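Local coordinates for protein phosphoserine aminotransferase SerC (Cytophaga hutchinsonii ATCC 33406, PDB 3FFR) that probably catalyses the PLP-dependent transfer of an amino group between glutamate and 3-phosphohydroxypyruvate to give phosphoserine for serine biosynthesis, at residues V145-D151 against K296-M300; S170-Y174 against S299-I303; H88-G92 against A114-F120. All blocks are in the same frame, centred on the assembly; numbering follows the deposited sequence.

Contact 1 of 3, residues V145-D151 against K296-M300; sequences VSMPVED and KLRSM
The carboxylate of D151 is met by the ammonium of K296 on the syn side of OD1, with NZ 2.8 Å from OD1 and 23° out of the carboxylate plane. Here the segment leaving the small 139-140/145-146 hairpin for helix 149-152 meets the loop between strands 288-290 and 302-307. K296 NZ also makes weaker bonds to D151 OD2 and to E150 OE2, each at 3.3 Å. E150, D151 and K296 thus form a salt-bridge network; K296 is modelled in two conformers, so the network describes one of them. In that conformer CG lies anti to the backbone N (chi1 163°) and the chain runs on fully extended, passing the pyrrolidine ring of P148, whose CG lies 4.0 Å from K296 CE. P148, the N-cap residue, turns CD onto L297 CD2 at 3.5 Å, the two side chains crossing at about a right angle. At the other end of the contact, V145 and R298 form a single beta bridge, beside which S146 N gives L297 O a nearly straight bond (170° at the hydrogen). S146 OG is bonded to N139 OD1, and a water bridges the segments, donating to S146 OG and accepting from M300 N, 2.9 Å in each case.

Contact 2 of 3, residues S170-Y174 against S299-I303; sequences SSLPY and SMTTI
M300, T301 and T302 meet the S170-Y174 loop, and S299 just ahead of them shapes the turn that presents them. S299 OG accepts from two backbone amides, T301 N at 3.1 Å and T302 N at 3.0 Å, which makes an ST turn and an ST motif on one hydroxyl; N139 OD1 is a further hydrogen-bond partner of the same atom. M300, a selenomethionine, comes next and lies against Y174. Its CB sits over one face of the phenol ring, 3.8 Å above the plane and offset toward the rim, a CH-pi contact. CG, anti to the carbonyl carbon (chi1 -63°), lies by the phenol end, 3.5 Å from Y174 OH; the chain bends beyond it. That hydroxyl is hydrogen-bonded to E272 of helix 264-284, which ties the ring to the helix that M300 also touches. T301 supplies the polar link: OG1, between the backbone N and the carbonyl carbon (chi1 56°), donates to S170 O at 2.8 Å, from 17° off the carbonyl plane. The other branch, CG2, packs on Y174 CB at 3.9 Å. T302 follows with its methyl CG2 against S170 CB, while its OG1 takes a bond from N139 ND2. At I303 the chain is already in strand 302-307, paired with I339. This buried contact joins a loop of the large-domain sheet, with a cis peptide before P173, to the turn leading into strand 302-307 of the small-domain sheet and to its first residue, as befits the two-domain fold of the PLP aminotransferases.

Contact 3 of 3, residues H88-G92 against A114-F120; sequences HCVNG and AAFGKGF
C89 puts its sulfur almost squarely over the ring of F120: SG stands 4.2 Å from the ring centroid and only 5° off the normal. C89 CB lies over the same face nearer the rim, and A114 CB covers the opposite face 3.8 Å above the plane, so the ring is sandwiched between a strand residue and the start of its own loop. The backbone carbonyl of V90 comes to the ring edge, with O 3.6 Å from F120 CZ. That same oxygen accepts from A114 N at 2.9 Å, in the carbonyl plane, carrying the strand pairing one step past strand 108-113. N91 then fills the bend of the loop. With CG between the backbone N and the carbonyl carbon (chi1 67°), its amide reaches toward the 118-119 backbone, and ND2 donates to K118 O at 3.1 Å while its CB packs on F120 CE2. K118 N to A115 O closes the type II turn from A115 to K118, in which G117 takes the positive phi. A single water links that turn to N91: it donates to N91 O at 2.6 Å and to K118 O, and accepts from G117 N. G92 is at the N-cap position of helix 93-104, and its CA lies near F116 CD2. Strand 85-90, that helix and the parallel neighbouring strand 108-113 form a beta-alpha-beta crossover at the edge of the seven-stranded sheet, as expected of the large domain of fold-type I PLP enzymes.

Overall arrangement
Along the chain, contact 3 closes first; the first segments of contacts 1 and 2 follow, and both end on the loop leading into strand 302-307, sharing S299 and M300. Contacts 1 and 2 have centres about 9 Å apart, contacts 1 and 3 about 12 Å, and contacts 2 and 3 about 16 Å. Contact 1 touches contact 3 directly: V145 packs on N91 and on the backbone of G117-G119. Contacts 2 and 3 do not touch. Contact 3 closes a loop at the edge of the seven-stranded sheet, whereas contacts 1 and 2 bring the loop before strand 302-307 of the five-stranded sheet against 145-151 and 170-174, the side chain of S170 about 8 Å from a bound serine.

Contact 1 of 3, residues V145-D151 against K296-M300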
loop_
_atom_site.group_PDB
_atom_site.type_symbol
_atom_site.label_atom_id
_atom_site.label_comp_id
_atom_site.label_asym_id
_atom_site.label_seq_id
_atom_site.Cartn_x
_atom_site.Cartn_y
_atom_site.Cartn_z
ATOM N N VAL A 145 -0.368 24.196 -12.160
ATOM C CA VAL A 145 0.633 25.175 -11.753
ATOM C C VAL A 145 1.827 24.523 -11.071
ATOM O O VAL A 145 1.688 23.689 -10.172
ATOM C CB VAL A 145 0.052 26.246 -10.791
ATOM C CG1 VAL A 145 1.184 27.256 -10.292
ATOM C CG2 VAL A 145 -1.129 27.041 -11.472
ATOM N N SER A 146 3.011 24.913 -11.520
ATOM C CA SER A 146 4.263 24.472 -10.897
ATOM C C SER A 146 4.911 25.572 -10.101
ATOM O O SER A 146 4.649 26.752 -10.295
ATOM C CB SER A 146 5.275 23.985 -11.937
ATOM O OG SER A 146 4.812 22.883 -12.713
HETATM N N MSE A 147 5.745 25.138 -9.170
HETATM C CA MSE A 147 6.682 26.013 -8.438
HETATM C C MSE A 147 8.081 25.585 -8.900
HETATM O O MSE A 147 8.633 24.600 -8.395
HETATM C CB MSE A 147 6.598 25.884 -6.935
HETATM C CG MSE A 147 7.519 26.877 -6.278
HETATM SE SE MSE A 147 7.532 26.809 -4.341
HETATM C CE MSE A 147 6.056 28.057 -3.966
ATOM N N PRO A 148 8.650 26.293 -9.885
ATOM C CA PRO A 148 9.961 25.904 -10.409
ATOM C C PRO A 148 11.047 25.842 -9.338
ATOM O O PRO A 148 10.946 26.492 -8.318
ATOM C CB PRO A 148 10.265 26.988 -11.406
ATOM C CG PRO A 148 8.946 27.409 -11.898
ATOM C CD PRO A 148 8.080 27.415 -10.664
ATOM N N VAL A 149 12.072 25.044 -9.613
ATOM C CA VAL A 149 13.154 24.820 -8.647
ATOM C C VAL A 149 13.782 26.125 -8.174
ATOM O O VAL A 149 14.090 26.278 -6.995
ATOM C CB VAL A 149 14.193 23.805 -9.195
ATOM C CG1 VAL A 149 15.450 23.741 -8.311
ATOM C CG2 VAL A 149 13.536 22.390 -9.288
ATOM N N GLU A 150 13.912 27.097 -9.078
ATOM C CA GLU A 150 14.534 28.364 -8.705
ATOM C C GLU A 150 13.697 29.062 -7.639
ATOM O O GLU A 150 14.229 29.737 -6.759
ATOM C CB GLU A 150 14.779 29.293 -9.916
ATOM C CG GLU A 150 13.535 29.736 -10.663
ATOM C CD GLU A 150 13.866 30.644 -11.842
ATOM O OE1 GLU A 150 15.046 31.061 -11.954
ATOM O OE2 GLU A 150 12.948 30.939 -12.640
ATOM N N ASP A 151 12.389 28.867 -7.706
ATOM C CA ASP A 151 11.477 29.476 -6.708
ATOM C C ASP A 151 11.531 28.661 -5.403
ATOM O O ASP A 151 11.554 29.195 -4.288
ATOM C CB ASP A 151 10.049 29.591 -7.238
ATOM C CG ASP A 151 9.886 30.671 -8.339
ATOM O OD1 ASP A 151 10.771 31.537 -8.537
ATOM O OD2 ASP A 151 8.830 30.633 -8.980
ATOM N N LYS A 296 5.627 31.108 -16.885
ATOM C CA LYS A 296 6.745 30.528 -16.135
ATOM C C LYS A 296 6.252 29.473 -15.182
ATOM O O LYS A 296 6.991 28.565 -14.823
ATOM C CB LYS A 296 7.553 31.566 -15.331
ATOM C CG LYS A 296 8.452 30.925 -14.231
ATOM C CD LYS A 296 9.101 31.959 -13.288
ATOM C CE LYS A 296 9.741 31.362 -12.012
ATOM N NZ LYS A 296 10.420 32.460 -11.184
ATOM N N LEU A 297 4.992 29.575 -14.801
ATOM C CA LEU A 297 4.448 28.660 -13.793
ATOM C C LEU A 297 3.565 27.546 -14.331
ATOM O O LEU A 297 2.925 26.815 -13.576
ATOM C CB LEU A 297 3.704 29.477 -12.714
ATOM C CG LEU A 297 4.521 30.574 -12.021
ATOM C CD1 LEU A 297 3.659 31.299 -10.972
ATOM C CD2 LEU A 297 5.829 30.019 -11.436
ATOM N N ARG A 298 3.544 27.416 -15.645
ATOM C CA ARG A 298 2.759 26.368 -16.263
ATOM C C ARG A 298 3.509 25.047 -16.179
ATOM O O ARG A 298 4.717 24.977 -16.470
ATOM C CB ARG A 298 2.484 26.700 -17.721
ATOM C CG ARG A 298 1.582 27.892 -17.909
ATOM C CD ARG A 298 1.451 28.221 -19.378
ATOM N NE ARG A 298 0.794 29.522 -19.523
ATOM C CZ ARG A 298 0.865 30.271 -20.610
ATOM N NH1 ARG A 298 1.575 29.853 -21.631
ATOM N NH2 ARG A 298 0.274 31.455 -20.639
ATOM N N SER A 299 2.790 24.010 -15.771
ATOM C CA SER A 299 3.393 22.682 -15.642
ATOM C C SER A 299 3.841 22.087 -16.949
ATOM O O SER A 299 3.133 22.189 -17.954
ATOM C CB SER A 299 2.393 21.701 -15.006
ATOM O OG SER A 299 2.945 20.386 -14.923
HETATM N N MSE A 300 5.026 21.499 -16.948
HETATM C CA MSE A 300 5.532 20.773 -18.127
HETATM C C MSE A 300 5.003 19.319 -18.214
HETATM O O MSE A 300 5.053 18.684 -19.280
HETATM C CB MSE A 300 7.072 20.743 -18.107
HETATM C CG MSE A 300 7.758 22.053 -18.185
HETATM SE SE MSE A 300 7.722 22.612 -20.104
HETATM C CE MSE A 300 8.913 24.149 -19.927
HETATM O O HOH W 1 6.690 21.797 -14.606
#

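Contact 2 of 3, residues S170-Y174 against S299-I303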
loop_
_atom_site.group_PDB
_atom_site.type_symbol
_atom_site.label_atom_id
_atom_site.label_comp_id
_atom_site.label_asym_id
_atom_site.label_seq_id
_atom_site.Cartn_x
_atom_site.Cartn_y
_atom_site.Cartn_z
ATOM N N SER A 170 3.437 14.508 -9.160
ATOM C CA SER A 170 3.017 14.519 -10.572
ATOM C C SER A 170 4.050 15.134 -11.492
ATOM O O SER A 170 3.746 15.548 -12.627
ATOM C CB SER A 170 1.648 15.175 -10.733
ATOM O OG SER A 170 1.675 16.513 -10.244
ATOM N N SER A 171 5.297 15.182 -11.028
ATOM C CA SER A 171 6.372 15.754 -11.858
ATOM C C SER A 171 7.715 15.018 -11.870
ATOM O O SER A 171 8.369 14.970 -12.905
ATOM C CB SER A 171 6.599 17.215 -11.485
ATOM O OG SER A 171 6.928 17.342 -10.121
ATOM N N LEU A 172 8.186 14.518 -10.724
ATOM C CA LEU A 172 9.478 13.815 -10.678
ATOM C C LEU A 172 9.405 12.694 -11.723
ATOM O O LEU A 172 8.409 11.972 -11.780
ATOM C CB LEU A 172 9.753 13.286 -9.254
ATOM C CG LEU A 172 11.175 12.903 -8.856
ATOM C CD1 LEU A 172 12.079 14.128 -8.856
ATOM C CD2 LEU A 172 11.193 12.232 -7.471
ATOM N N PRO A 173 10.486 12.485 -12.511
ATOM C CA PRO A 173 11.803 13.100 -12.462
ATOM C C PRO A 173 12.108 14.341 -13.286
ATOM O O PRO A 173 13.275 14.593 -13.589
ATOM C CB PRO A 173 12.687 11.949 -12.953
ATOM C CG PRO A 173 11.841 11.258 -14.017
ATOM C CD PRO A 173 10.420 11.398 -13.512
ATOM N N TYR A 174 11.089 15.121 -13.637
ATOM C CA TYR A 174 11.289 16.365 -14.410
ATOM C C TYR A 174 12.112 17.443 -13.650
ATOM O O TYR A 174 13.166 17.885 -14.126
ATOM C CB TYR A 174 9.990 16.922 -14.962
ATOM C CG TYR A 174 10.297 18.141 -15.772
ATOM C CD1 TYR A 174 10.950 18.031 -17.003
ATOM C CD2 TYR A 174 9.994 19.416 -15.289
ATOM C CE1 TYR A 174 11.286 19.192 -17.739
ATOM C CE2 TYR A 174 10.318 20.557 -16.005
ATOM C CZ TYR A 174 10.961 20.455 -17.224
ATOM O OH TYR A 174 11.266 21.635 -17.918
ATOM N N SER A 299 2.790 24.010 -15.771
ATOM C CA SER A 299 3.393 22.682 -15.642
ATOM C C SER A 299 3.841 22.087 -16.949
ATOM O O SER A 299 3.133 22.189 -17.954
ATOM C CB SER A 299 2.393 21.701 -15.006
ATOM O OG SER A 299 2.945 20.386 -14.923
HETATM N N MSE A 300 5.026 21.499 -16.948
HETATM C CA MSE A 300 5.532 20.773 -18.127
HETATM C C MSE A 300 5.003 19.319 -18.214
HETATM O O MSE A 300 5.053 18.684 -19.280
HETATM C CB MSE A 300 7.072 20.743 -18.107
HETATM C CG MSE A 300 7.758 22.053 -18.185
HETATM SE SE MSE A 300 7.722 22.612 -20.104
HETATM C CE MSE A 300 8.913 24.149 -19.927
ATOM N N THR A 301 4.484 18.786 -17.092
ATOM C CA THR A 301 4.049 17.376 -16.978
ATOM C C THR A 301 2.554 17.122 -16.953
ATOM O O THR A 301 2.067 16.054 -17.357
ATOM C CB THR A 301 4.716 16.680 -15.758
ATOM O OG1 THR A 301 4.437 17.417 -14.552
ATOM C CG2 THR A 301 6.225 16.596 -15.963
ATOM N N THR A 302 1.821 18.109 -16.456
ATOM C CA THR A 302 0.360 18.041 -16.454
ATOM C C THR A 302 -0.147 19.387 -16.970
ATOM O O THR A 302 -0.282 20.353 -16.218
ATOM C CB THR A 302 -0.207 17.740 -15.070
ATOM O OG1 THR A 302 0.099 18.814 -14.180
ATOM C CG2 THR A 302 0.360 16.412 -14.488
ATOM N N ILE A 303 -0.411 19.417 -18.276
ATOM C CA ILE A 303 -0.794 20.659 -18.982
ATOM C C ILE A 303 -2.292 20.883 -18.925
ATOM O O ILE A 303 -3.082 20.096 -19.437
ATOM C CB ILE A 303 -0.262 20.635 -20.441
ATOM C CG1 ILE A 303 1.270 20.445 -20.429
ATOM C CG2 ILE A 303 -0.658 21.892 -21.228
ATOM C CD1 ILE A 303 1.912 20.176 -21.817
#

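Contact 3 of 3, residues H88-G92 against A114-F120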
loop_
_atom_site.group_PDB
_atom_site.type_symbol
_atom_site.label_atom_id
_atom_site.label_comp_id
_atom_site.label_asym_id
_atom_site.label_seq_id
_atom_site.Cartn_x
_atom_site.Cartn_y
_atom_site.Cartn_z
ATOM N N HIS A 88 2.407 25.817 4.953
ATOM C CA HIS A 88 2.064 25.257 3.658
ATOM C C HIS A 88 1.745 26.308 2.606
ATOM O O HIS A 88 1.012 27.226 2.874
ATOM C CB HIS A 88 0.780 24.389 3.792
ATOM C CG HIS A 88 0.894 23.260 4.773
ATOM N ND1 HIS A 88 0.912 21.932 4.382
ATOM C CD2 HIS A 88 0.996 23.264 6.121
ATOM C CE1 HIS A 88 1.057 21.173 5.464
ATOM N NE2 HIS A 88 1.101 21.954 6.531
ATOM N N CYS A 89 2.295 26.113 1.412
ATOM C CA CYS A 89 1.870 26.881 0.224
ATOM C C CYS A 89 0.694 26.134 -0.388
ATOM O O CYS A 89 0.835 24.977 -0.799
ATOM C CB CYS A 89 2.998 27.019 -0.813
ATOM S SG CYS A 89 4.205 28.289 -0.353
ATOM N N VAL A 90 -0.453 26.796 -0.440
ATOM C CA VAL A 90 -1.701 26.180 -0.921
ATOM C C VAL A 90 -2.262 26.910 -2.128
ATOM O O VAL A 90 -2.516 28.120 -2.054
ATOM C CB VAL A 90 -2.761 26.159 0.219
ATOM C CG1 VAL A 90 -4.143 25.676 -0.302
ATOM C CG2 VAL A 90 -2.253 25.290 1.401
ATOM N N ASN A 91 -2.428 26.176 -3.222
ATOM C CA ASN A 91 -2.962 26.779 -4.461
ATOM C C ASN A 91 -3.844 25.857 -5.261
ATOM O O ASN A 91 -4.172 26.103 -6.424
ATOM C CB ASN A 91 -1.849 27.356 -5.347
ATOM C CG ASN A 91 -0.935 26.288 -5.909
ATOM O OD1 ASN A 91 -0.916 25.153 -5.430
ATOM N ND2 ASN A 91 -0.195 26.640 -6.958
ATOM N N GLY A 92 -4.219 24.757 -4.647
ATOM C CA GLY A 92 -5.097 23.795 -5.314
ATOM C C GLY A 92 -5.488 22.662 -4.402
ATOM O O GLY A 92 -5.173 22.647 -3.203
ATOM N N ALA A 114 -2.591 30.944 -2.778
ATOM C CA ALA A 114 -2.798 31.582 -4.084
ATOM C C ALA A 114 -4.076 30.983 -4.659
ATOM O O ALA A 114 -4.448 29.850 -4.373
ATOM C CB ALA A 114 -1.627 31.327 -5.036
ATOM N N ALA A 115 -4.749 31.777 -5.478
ATOM C CA ALA A 115 -5.994 31.314 -6.092
ATOM C C ALA A 115 -5.752 30.118 -6.993
ATOM O O ALA A 115 -4.684 29.946 -7.567
ATOM C CB ALA A 115 -6.639 32.457 -6.927
ATOM N N PHE A 116 -6.790 29.313 -7.151
ATOM C CA PHE A 116 -6.720 28.188 -8.092
ATOM C C PHE A 116 -6.389 28.718 -9.465
ATOM O O PHE A 116 -7.066 29.626 -9.989
ATOM C CB PHE A 116 -8.049 27.422 -8.118
ATOM C CG PHE A 116 -8.015 26.139 -8.929
ATOM C CD1 PHE A 116 -8.257 26.158 -10.279
ATOM C CD2 PHE A 116 -7.777 24.917 -8.315
ATOM C CE1 PHE A 116 -8.240 24.990 -11.021
ATOM C CE2 PHE A 116 -7.763 23.751 -9.046
ATOM C CZ PHE A 116 -8.016 23.785 -10.395
ATOM N N GLY A 117 -5.351 28.165 -10.073
ATOM C CA GLY A 117 -4.927 28.572 -11.405
ATOM C C GLY A 117 -3.747 29.512 -11.356
ATOM O O GLY A 117 -3.156 29.867 -12.373
ATOM N N LYS A 118 -3.402 29.901 -10.136
ATOM C CA LYS A 118 -2.248 30.776 -9.903
ATOM C C LYS A 118 -1.163 30.126 -9.067
ATOM O O LYS A 118 -1.356 29.114 -8.408
ATOM C CB LYS A 118 -2.685 32.098 -9.263
ATOM C CG LYS A 118 -3.505 32.948 -10.203
ATOM C CD LYS A 118 -3.998 34.177 -9.558
ATOM C CE LYS A 118 -4.659 35.080 -10.600
ATOM N NZ LYS A 118 -5.143 36.331 -9.955
ATOM N N GLY A 119 -0.008 30.770 -9.111
ATOM C CA GLY A 119 1.158 30.315 -8.377
ATOM C C GLY A 119 1.682 31.359 -7.426
ATOM O O GLY A 119 0.986 32.330 -7.071
ATOM N N PHE A 120 2.929 31.160 -7.024
ATOM C CA PHE A 120 3.591 31.969 -6.000
ATOM C C PHE A 120 4.774 32.785 -6.495
ATOM O O PHE A 120 5.495 32.389 -7.421
ATOM C CB PHE A 120 4.069 31.047 -4.863
ATOM C CG PHE A 120 2.939 30.362 -4.161
ATOM C CD1 PHE A 120 2.212 31.022 -3.184
ATOM C CD2 PHE A 120 2.549 29.078 -4.524
ATOM C CE1 PHE A 120 1.141 30.384 -2.562
ATOM C CE2 PHE A 120 1.477 28.466 -3.912
ATOM C CZ PHE A 120 0.785 29.122 -2.931
HETATM O O HOH W 2 -3.174 26.876 -8.706
#